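Local coordinates for uncharacterized protein (Sinorhizobium meliloti, PDB 4HUJ) that is of unknown function but probably acts as an oxidoreductase that binds a dinucleotide cofactor such as NAD(P), at residues Leu80-Ile94 / Val101-Ala115. Numbering follows the deposited sequence.
Sequences LQADVVILAVPYDSI and VSDWGGQIVVDASNA
Leu87 and Val109 meet at the apolar centre: the leucine has CG anti to its carbonyl carbon (chi1 -64°) and its chain extended beyond, and its CD1 lies 3.5 Å from Val109 CG1. On the same sheet face, Val85 CG2 comes to the edge of the Trp104 indole, whose CH2 also touches Leu80 CD2; Val101 CG1 lies over one face of that ring, near its rim. The other face carries Val84, Ile86, Ile108 and Val110: Ile86 and Val110 run side by side, Val84 CG1 reaches diagonally to Val110 CG2, and helix 176-188 packs on Ile108 and Val110. Between these layers the parallel strands 84-88 and 108-111 are joined by four nearly straight backbone bonds, from Ile108 N to Asp83 O through Leu87 N to Val110 O. A fifth, Ala112 N to Leu87 O, is longer at 3.1 Å and more bent as the strands end. Beyond them, Ala115 CB sits over the centre of the Tyr91 ring, a CH-pi contact 3.7 Å from the centroid, while Ser113 OG lies in plane at the ring edge, 3.4 Å from Tyr91 CD1. With a serine in place of Tyr91, Ala115 would probably lose the ring beneath its methyl and Ser113 the flat edge beside its hydroxyl. That hydroxyl donates to the syn lone pair of Asp111 OD1 (2.7 Å), and Ser113 N reaches the same oxygen from above the carboxylate plane, closing an Asx turn; Thr132 holds Asp111 OD2. At the polar edge one water bridges Tyr91 N and Asn114 O, another Asp83 O and Gly106 O. The two parallel strands, with helix 94-98 between them in the chain, form a beta-alpha-beta unit, consistent with the Rossmann-type dinucleotide-binding fold.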
ATOM      1  N   LEU A  80       6.571 -11.427  -1.027  1.00 20.63           N
ATOM      2  CA  LEU A  80       7.264 -10.723   0.056  1.00 20.21           C
ATOM      3  C   LEU A  80       8.734 -10.417  -0.254  1.00 20.05           C
ATOM      4  O   LEU A  80       9.416  -9.770   0.542  1.00 20.07           O
ATOM      5  CB  LEU A  80       7.144 -11.505   1.373  1.00 20.15           C
ATOM      6  CG  LEU A  80       5.757 -11.594   2.016  1.00 19.60           C
ATOM      7  CD1 LEU A  80       5.795 -12.475   3.263  1.00 19.54           C
ATOM      8  CD2 LEU A  80       5.218 -10.211   2.350  1.00 19.88           C
ATOM      9  N   GLN A  81       9.209 -10.877  -1.410  1.00 20.19           N
ATOM     10  CA  GLN A  81      10.589 -10.632  -1.835  1.00 20.34           C
ATOM     11  C   GLN A  81      10.742  -9.420  -2.763  1.00 19.76           C
ATOM     12  O   GLN A  81      11.865  -9.048  -3.122  1.00 19.70           O
ATOM     13  CB  GLN A  81      11.169 -11.884  -2.505  1.00 20.73           C
ATOM     14  CG  GLN A  81      11.392 -13.053  -1.554  1.00 23.37           C
ATOM     15  CD  GLN A  81      12.024 -14.251  -2.241  1.00 27.02           C
ATOM     16  OE1 GLN A  81      13.106 -14.152  -2.821  1.00 28.85           O
ATOM     17  NE2 GLN A  81      11.350 -15.398  -2.171  1.00 28.26           N
ATOM     18  N   ALA A  82       9.623  -8.799  -3.142  1.00 18.61           N
ATOM     19  CA  ALA A  82       9.635  -7.678  -4.087  1.00 17.90           C
ATOM     20  C   ALA A  82      10.340  -6.428  -3.564  1.00 17.31           C
ATOM     21  O   ALA A  82      10.511  -6.253  -2.352  1.00 17.04           O
ATOM     22  CB  ALA A  82       8.214  -7.339  -4.535  1.00 17.85           C
ATOM     23  N   ASP A  83      10.751  -5.564  -4.491  1.00 16.78           N
ATOM     24  CA  ASP A  83      11.431  -4.317  -4.150  1.00 16.39           C
ATOM     25  C   ASP A  83      10.531  -3.440  -3.297  1.00 15.69           C
ATOM     26  O   ASP A  83      10.990  -2.809  -2.340  1.00 15.50           O
ATOM     27  CB  ASP A  83      11.816  -3.544  -5.414  1.00 16.53           C
ATOM     28  CG  ASP A  83      12.877  -4.253  -6.242  1.00 17.91           C
ATOM     29  OD1 ASP A  83      13.648  -5.057  -5.676  1.00 19.31           O
ATOM     30  OD2 ASP A  83      12.939  -3.984  -7.458  1.00 18.92           O
ATOM     31  N   VAL A  84       9.251  -3.404  -3.671  1.00 14.89           N
ATOM     32  CA  VAL A  84       8.247  -2.596  -2.987  1.00 14.16           C
ATOM     33  C   VAL A  84       7.062  -3.495  -2.641  1.00 13.80           C
ATOM     34  O   VAL A  84       6.408  -4.055  -3.536  1.00 13.64           O
ATOM     35  CB  VAL A  84       7.793  -1.398  -3.851  1.00 14.27           C
ATOM     36  CG1 VAL A  84       6.715  -0.592  -3.140  1.00 14.07           C
ATOM     37  CG2 VAL A  84       8.980  -0.495  -4.182  1.00 14.20           C
ATOM     38  N   VAL A  85       6.804  -3.629  -1.345  1.00 13.41           N
ATOM     39  CA  VAL A  85       5.777  -4.539  -0.844  1.00 13.54           C
ATOM     40  C   VAL A  85       4.690  -3.706  -0.179  1.00 13.36           C
ATOM     41  O   VAL A  85       4.942  -3.038   0.821  1.00 13.64           O
ATOM     42  CB  VAL A  85       6.364  -5.585   0.139  1.00 13.66           C
ATOM     43  CG1 VAL A  85       5.260  -6.462   0.748  1.00 14.38           C
ATOM     44  CG2 VAL A  85       7.395  -6.471  -0.565  1.00 14.53           C
ATOM     45  N   ILE A  86       3.491  -3.756  -0.753  1.00 13.05           N
ATOM     46  CA  ILE A  86       2.369  -2.939  -0.296  1.00 13.13           C
ATOM     47  C   ILE A  86       1.473  -3.788   0.586  1.00 13.11           C
ATOM     48  O   ILE A  86       0.863  -4.748   0.118  1.00 13.43           O
ATOM     49  CB  ILE A  86       1.552  -2.370  -1.481  1.00 13.32           C
ATOM     50  CG1 ILE A  86       2.461  -1.556  -2.412  1.00 13.36           C
ATOM     51  CG2 ILE A  86       0.400  -1.498  -0.957  1.00 14.22           C
ATOM     52  CD1 ILE A  86       1.816  -1.179  -3.738  1.00 14.67           C
ATOM     53  N   LEU A  87       1.404  -3.427   1.863  1.00 13.38           N
ATOM     54  CA  LEU A  87       0.600  -4.174   2.825  1.00 13.48           C
ATOM     55  C   LEU A  87      -0.815  -3.616   2.852  1.00 14.13           C
ATOM     56  O   LEU A  87      -1.108  -2.644   3.559  1.00 13.84           O
ATOM     57  CB  LEU A  87       1.238  -4.135   4.219  1.00 13.94           C
ATOM     58  CG  LEU A  87       2.612  -4.799   4.370  1.00 13.86           C
ATOM     59  CD1 LEU A  87       3.167  -4.517   5.756  1.00 15.28           C
ATOM     60  CD2 LEU A  87       2.555  -6.311   4.120  1.00 16.07           C
ATOM     61  N   ALA A  88      -1.673  -4.237   2.046  1.00 14.30           N
ATOM     62  CA  ALA A  88      -3.069  -3.857   1.902  1.00 14.95           C
ATOM     63  C   ALA A  88      -3.941  -4.976   2.474  1.00 15.16           C
ATOM     64  O   ALA A  88      -4.866  -5.489   1.819  1.00 15.25           O
ATOM     65  CB  ALA A  88      -3.394  -3.595   0.440  1.00 15.11           C
ATOM     66  N   VAL A  89      -3.595  -5.367   3.693  1.00 15.26           N
ATOM     67  CA  VAL A  89      -4.320  -6.386   4.446  1.00 15.10           C
ATOM     68  C   VAL A  89      -4.765  -5.738   5.749  1.00 14.48           C
ATOM     69  O   VAL A  89      -4.300  -4.640   6.075  1.00 14.32           O
ATOM     70  CB  VAL A  89      -3.431  -7.624   4.751  1.00 15.38           C
ATOM     71  CG1 VAL A  89      -3.238  -8.479   3.488  1.00 16.31           C
ATOM     72  CG2 VAL A  89      -2.092  -7.209   5.373  1.00 16.65           C
ATOM     73  N   PRO A  90      -5.672  -6.397   6.497  1.00 13.68           N
ATOM     74  CA  PRO A  90      -6.083  -5.818   7.780  1.00 13.48           C
ATOM     75  C   PRO A  90      -4.889  -5.625   8.709  1.00 13.26           C
ATOM     76  O   PRO A  90      -3.948  -6.420   8.691  1.00 13.06           O
ATOM     77  CB  PRO A  90      -7.053  -6.866   8.337  1.00 13.43           C
ATOM     78  CG  PRO A  90      -7.634  -7.506   7.103  1.00 13.49           C
ATOM     79  CD  PRO A  90      -6.450  -7.611   6.173  1.00 13.92           C
ATOM     80  N   TYR A  91      -4.925  -4.563   9.501  1.00 13.24           N
ATOM     81  CA  TYR A  91      -3.844  -4.257  10.435  1.00 13.32           C
ATOM     82  C   TYR A  91      -3.443  -5.470  11.292  1.00 14.08           C
ATOM     83  O   TYR A  91      -2.251  -5.758  11.464  1.00 14.19           O
ATOM     84  CB  TYR A  91      -4.245  -3.057  11.307  1.00 12.81           C
ATOM     85  CG  TYR A  91      -3.215  -2.667  12.334  1.00 11.89           C
ATOM     86  CD1 TYR A  91      -2.069  -1.956  11.971  1.00 11.78           C
ATOM     87  CD2 TYR A  91      -3.384  -3.013  13.669  1.00 10.92           C
ATOM     88  CE1 TYR A  91      -1.121  -1.600  12.919  1.00 12.13           C
ATOM     89  CE2 TYR A  91      -2.442  -2.665  14.628  1.00 11.01           C
ATOM     90  CZ  TYR A  91      -1.313  -1.963  14.248  1.00 12.08           C
ATOM     91  OH  TYR A  91      -0.384  -1.612  15.209  1.00 12.87           O
ATOM     92  N   ASP A  92      -4.439  -6.185  11.807  1.00 15.29           N
ATOM     93  CA  ASP A  92      -4.199  -7.366  12.641  1.00 16.58           C
ATOM     94  C   ASP A  92      -3.588  -8.565  11.900  1.00 16.72           C
ATOM     95  O   ASP A  92      -3.093  -9.503  12.542  1.00 17.59           O
ATOM     96  CB  ASP A  92      -5.491  -7.791  13.334  1.00 16.91           C
ATOM     97  CG  ASP A  92      -5.867  -6.871  14.472  1.00 18.75           C
ATOM     98  OD1 ASP A  92      -4.994  -6.561  15.308  1.00 22.58           O
ATOM     99  OD2 ASP A  92      -7.043  -6.476  14.536  1.00 21.74           O
ATOM    100  N   SER A  93      -3.633  -8.535  10.569  1.00 16.66           N
ATOM    101  CA  SER A  93      -3.068  -9.602   9.738  1.00 16.87           C
ATOM    102  C   SER A  93      -1.573  -9.422   9.477  1.00 17.15           C
ATOM    103  O   SER A  93      -0.896 -10.369   9.060  1.00 17.18           O
ATOM    104  CB  SER A  93      -3.793  -9.677   8.386  1.00 16.73           C
ATOM    105  OG  SER A  93      -5.128 -10.118   8.537  1.00 17.34           O
ATOM    106  N   ILE A  94      -1.062  -8.216   9.710  1.00 17.27           N
ATOM    107  CA  ILE A  94       0.302  -7.878   9.292  1.00 17.95           C
ATOM    108  C   ILE A  94       1.374  -8.742   9.961  1.00 18.78           C
ATOM    109  O   ILE A  94       2.201  -9.339   9.265  1.00 18.88           O
ATOM    110  CB  ILE A  94       0.605  -6.360   9.450  1.00 17.80           C
ATOM    111  CG1 ILE A  94      -0.249  -5.555   8.464  1.00 17.41           C
ATOM    112  CG2 ILE A  94       2.077  -6.070   9.193  1.00 17.47           C
ATOM    113  CD1 ILE A  94      -0.140  -4.023   8.629  1.00 16.42           C
ATOM    114  N   VAL A 101       9.468 -13.291   6.757  1.00 31.99           N
ATOM    115  CA  VAL A 101      10.723 -12.771   6.215  1.00 32.30           C
ATOM    116  C   VAL A 101      11.585 -12.243   7.359  1.00 32.43           C
ATOM    117  O   VAL A 101      11.120 -11.458   8.189  1.00 32.59           O
ATOM    118  CB  VAL A 101      10.475 -11.652   5.169  1.00 32.35           C
ATOM    119  CG1 VAL A 101      11.780 -10.954   4.783  1.00 32.12           C
ATOM    120  CG2 VAL A 101       9.791 -12.216   3.929  1.00 32.64           C
ATOM    121  N   SER A 102      12.843 -12.674   7.397  1.00 32.72           N
ATOM    122  CA  SER A 102      13.747 -12.308   8.487  1.00 32.82           C
ATOM    123  C   SER A 102      14.552 -11.034   8.213  1.00 32.69           C
ATOM    124  O   SER A 102      14.719 -10.197   9.108  1.00 33.02           O
ATOM    125  CB  SER A 102      14.670 -13.482   8.847  1.00 32.87           C
ATOM    126  OG  SER A 102      15.305 -14.016   7.697  1.00 33.40           O
ATOM    127  N   ASP A 103      15.046 -10.883   6.985  1.00 32.27           N
ATOM    128  CA  ASP A 103      15.789  -9.678   6.616  1.00 31.79           C
ATOM    129  C   ASP A 103      15.112  -8.927   5.472  1.00 30.73           C
ATOM    130  O   ASP A 103      14.920  -9.458   4.376  1.00 30.71           O
ATOM    131  CB  ASP A 103      17.256  -9.993   6.288  1.00 32.22           C
ATOM    132  CG  ASP A 103      18.178  -8.788   6.483  1.00 33.44           C
ATOM    133  OD1 ASP A 103      17.768  -7.641   6.194  1.00 34.59           O
ATOM    134  OD2 ASP A 103      19.328  -8.988   6.931  1.00 35.34           O
ATOM    135  N   TRP A 104      14.750  -7.680   5.755  1.00 29.62           N
ATOM    136  CA  TRP A 104      14.045  -6.834   4.802  1.00 28.14           C
ATOM    137  C   TRP A 104      14.968  -5.818   4.133  1.00 27.66           C
ATOM    138  O   TRP A 104      14.505  -4.901   3.451  1.00 27.37           O
ATOM    139  CB  TRP A 104      12.900  -6.114   5.511  1.00 27.82           C
ATOM    140  CG  TRP A 104      11.724  -6.987   5.809  1.00 26.91           C
ATOM    141  CD1 TRP A 104      11.487  -7.687   6.958  1.00 26.18           C
ATOM    142  CD2 TRP A 104      10.610  -7.239   4.948  1.00 25.47           C
ATOM    143  NE1 TRP A 104      10.296  -8.367   6.863  1.00 26.10           N
ATOM    144  CE2 TRP A 104       9.736  -8.110   5.639  1.00 25.39           C
ATOM    145  CE3 TRP A 104      10.264  -6.815   3.656  1.00 24.35           C
ATOM    146  CZ2 TRP A 104       8.538  -8.564   5.083  1.00 25.31           C
ATOM    147  CZ3 TRP A 104       9.072  -7.269   3.102  1.00 24.83           C
ATOM    148  CH2 TRP A 104       8.224  -8.136   3.816  1.00 24.48           C
ATOM    149  N   GLY A 105      16.274  -5.987   4.329  1.00 27.00           N
ATOM    150  CA  GLY A 105      17.270  -5.096   3.734  1.00 25.81           C
ATOM    151  C   GLY A 105      17.072  -4.864   2.248  1.00 24.69           C
ATOM    152  O   GLY A 105      16.852  -5.808   1.481  1.00 25.00           O
ATOM    153  N   GLY A 106      17.120  -3.595   1.848  1.00 23.62           N
ATOM    154  CA  GLY A 106      16.993  -3.212   0.445  1.00 22.06           C
ATOM    155  C   GLY A 106      15.565  -3.136  -0.070  1.00 20.82           C
ATOM    156  O   GLY A 106      15.334  -2.826  -1.244  1.00 21.13           O
ATOM    157  N   GLN A 107      14.602  -3.421   0.801  1.00 19.46           N
ATOM    158  CA  GLN A 107      13.198  -3.412   0.402  1.00 17.82           C
ATOM    159  C   GLN A 107      12.454  -2.228   0.998  1.00 16.94           C
ATOM    160  O   GLN A 107      12.829  -1.708   2.052  1.00 17.07           O
ATOM    161  CB  GLN A 107      12.501  -4.710   0.817  1.00 17.88           C
ATOM    162  CG  GLN A 107      13.079  -5.968   0.193  1.00 17.27           C
ATOM    163  CD  GLN A 107      12.330  -7.211   0.623  1.00 17.10           C
ATOM    164  OE1 GLN A 107      11.254  -7.516   0.101  1.00 18.62           O
ATOM    165  NE2 GLN A 107      12.892  -7.937   1.576  1.00 15.72           N
ATOM    166  N   ILE A 108      11.401  -1.815   0.299  1.00 15.60           N
ATOM    167  CA  ILE A 108      10.470  -0.809   0.792  1.00 14.60           C
ATOM    168  C   ILE A 108       9.174  -1.522   1.132  1.00 13.87           C
ATOM    169  O   ILE A 108       8.661  -2.301   0.327  1.00 13.65           O
ATOM    170  CB  ILE A 108      10.206   0.288  -0.264  1.00 14.36           C
ATOM    171  CG1 ILE A 108      11.464   1.135  -0.472  1.00 14.63           C
ATOM    172  CG2 ILE A 108       9.017   1.184   0.142  1.00 14.79           C
ATOM    173  CD1 ILE A 108      11.399   2.032  -1.696  1.00 13.88           C
ATOM    174  N   VAL A 109       8.658  -1.250   2.329  1.00 13.24           N
ATOM    175  CA  VAL A 109       7.352  -1.743   2.743  1.00 12.73           C
ATOM    176  C   VAL A 109       6.405  -0.553   2.810  1.00 12.37           C
ATOM    177  O   VAL A 109       6.710   0.443   3.456  1.00 12.34           O
ATOM    178  CB  VAL A 109       7.432  -2.478   4.106  1.00 12.65           C
ATOM    179  CG1 VAL A 109       6.039  -2.738   4.689  1.00 13.60           C
ATOM    180  CG2 VAL A 109       8.186  -3.786   3.942  1.00 13.32           C
ATOM    181  N   VAL A 110       5.281  -0.651   2.107  1.00 11.74           N
ATOM    182  CA  VAL A 110       4.263   0.397   2.132  1.00 11.48           C
ATOM    183  C   VAL A 110       3.132  -0.039   3.062  1.00 11.69           C
ATOM    184  O   VAL A 110       2.437  -1.011   2.779  1.00 12.51           O
ATOM    185  CB  VAL A 110       3.729   0.694   0.716  1.00 11.71           C
ATOM    186  CG1 VAL A 110       2.654   1.783   0.757  1.00 10.71           C
ATOM    187  CG2 VAL A 110       4.874   1.123  -0.192  1.00 11.36           C
ATOM    188  N   ASP A 111       2.971   0.666   4.182  1.00 11.67           N
ATOM    189  CA  ASP A 111       1.880   0.376   5.117  1.00 11.22           C
ATOM    190  C   ASP A 111       0.602   1.083   4.662  1.00 10.93           C
ATOM    191  O   ASP A 111       0.476   2.299   4.798  1.00 11.27           O
ATOM    192  CB  ASP A 111       2.273   0.798   6.538  1.00 11.45           C
ATOM    193  CG  ASP A 111       1.183   0.513   7.567  1.00 12.19           C
ATOM    194  OD1 ASP A 111       0.235  -0.252   7.274  1.00 12.41           O
ATOM    195  OD2 ASP A 111       1.278   1.051   8.686  1.00 12.58           O
ATOM    196  N   ALA A 112      -0.335   0.313   4.108  1.00 10.65           N
ATOM    197  CA  ALA A 112      -1.622   0.845   3.666  1.00 10.88           C
ATOM    198  C   ALA A 112      -2.752   0.563   4.665  1.00 11.05           C
ATOM    199  O   ALA A 112      -3.920   0.829   4.369  1.00 11.79           O
ATOM    200  CB  ALA A 112      -1.979   0.300   2.284  1.00 11.11           C
ATOM    201  N   SER A 113      -2.400   0.034   5.838  1.00 10.92           N
ATOM    202  CA  SER A 113      -3.394  -0.409   6.822  1.00 10.92           C
ATOM    203  C   SER A 113      -3.831   0.713   7.759  1.00 10.69           C
ATOM    204  O   SER A 113      -3.091   1.672   7.981  1.00 10.95           O
ATOM    205  CB  SER A 113      -2.842  -1.571   7.659  1.00 10.88           C
ATOM    206  OG  SER A 113      -1.926  -1.106   8.650  1.00 12.54           O
ATOM    207  N   ASN A 114      -5.027   0.559   8.323  1.00 10.26           N
ATOM    208  CA  ASN A 114      -5.515   1.436   9.384  1.00 10.13           C
ATOM    209  C   ASN A 114      -5.847   0.607  10.615  1.00 10.38           C
ATOM    210  O   ASN A 114      -6.532  -0.413  10.503  1.00 10.55           O
ATOM    211  CB  ASN A 114      -6.757   2.188   8.920  1.00  9.83           C
ATOM    212  CG  ASN A 114      -6.462   3.147   7.787  1.00 10.45           C
ATOM    213  OD1 ASN A 114      -7.035   3.036   6.694  1.00 13.07           O
ATOM    214  ND2 ASN A 114      -5.556   4.079   8.029  1.00  6.17           N
ATOM    215  N   ALA A 115      -5.355   1.036  11.777  1.00 10.69           N
ATOM    216  CA  ALA A 115      -5.610   0.320  13.021  1.00 11.17           C
ATOM    217  C   ALA A 115      -6.938   0.787  13.596  1.00 11.03           C
ATOM    218  O   ALA A 115      -7.032   1.859  14.196  1.00 11.62           O
ATOM    219  CB  ALA A 115      -4.468   0.526  14.012  1.00 11.06           C
TER
HETATM  220  O   HOH W   1      13.291  -1.274  -2.795  1.00 23.97           O
HETATM  221  O   HOH W   2      -7.388  -2.882   9.502  1.00 14.07           O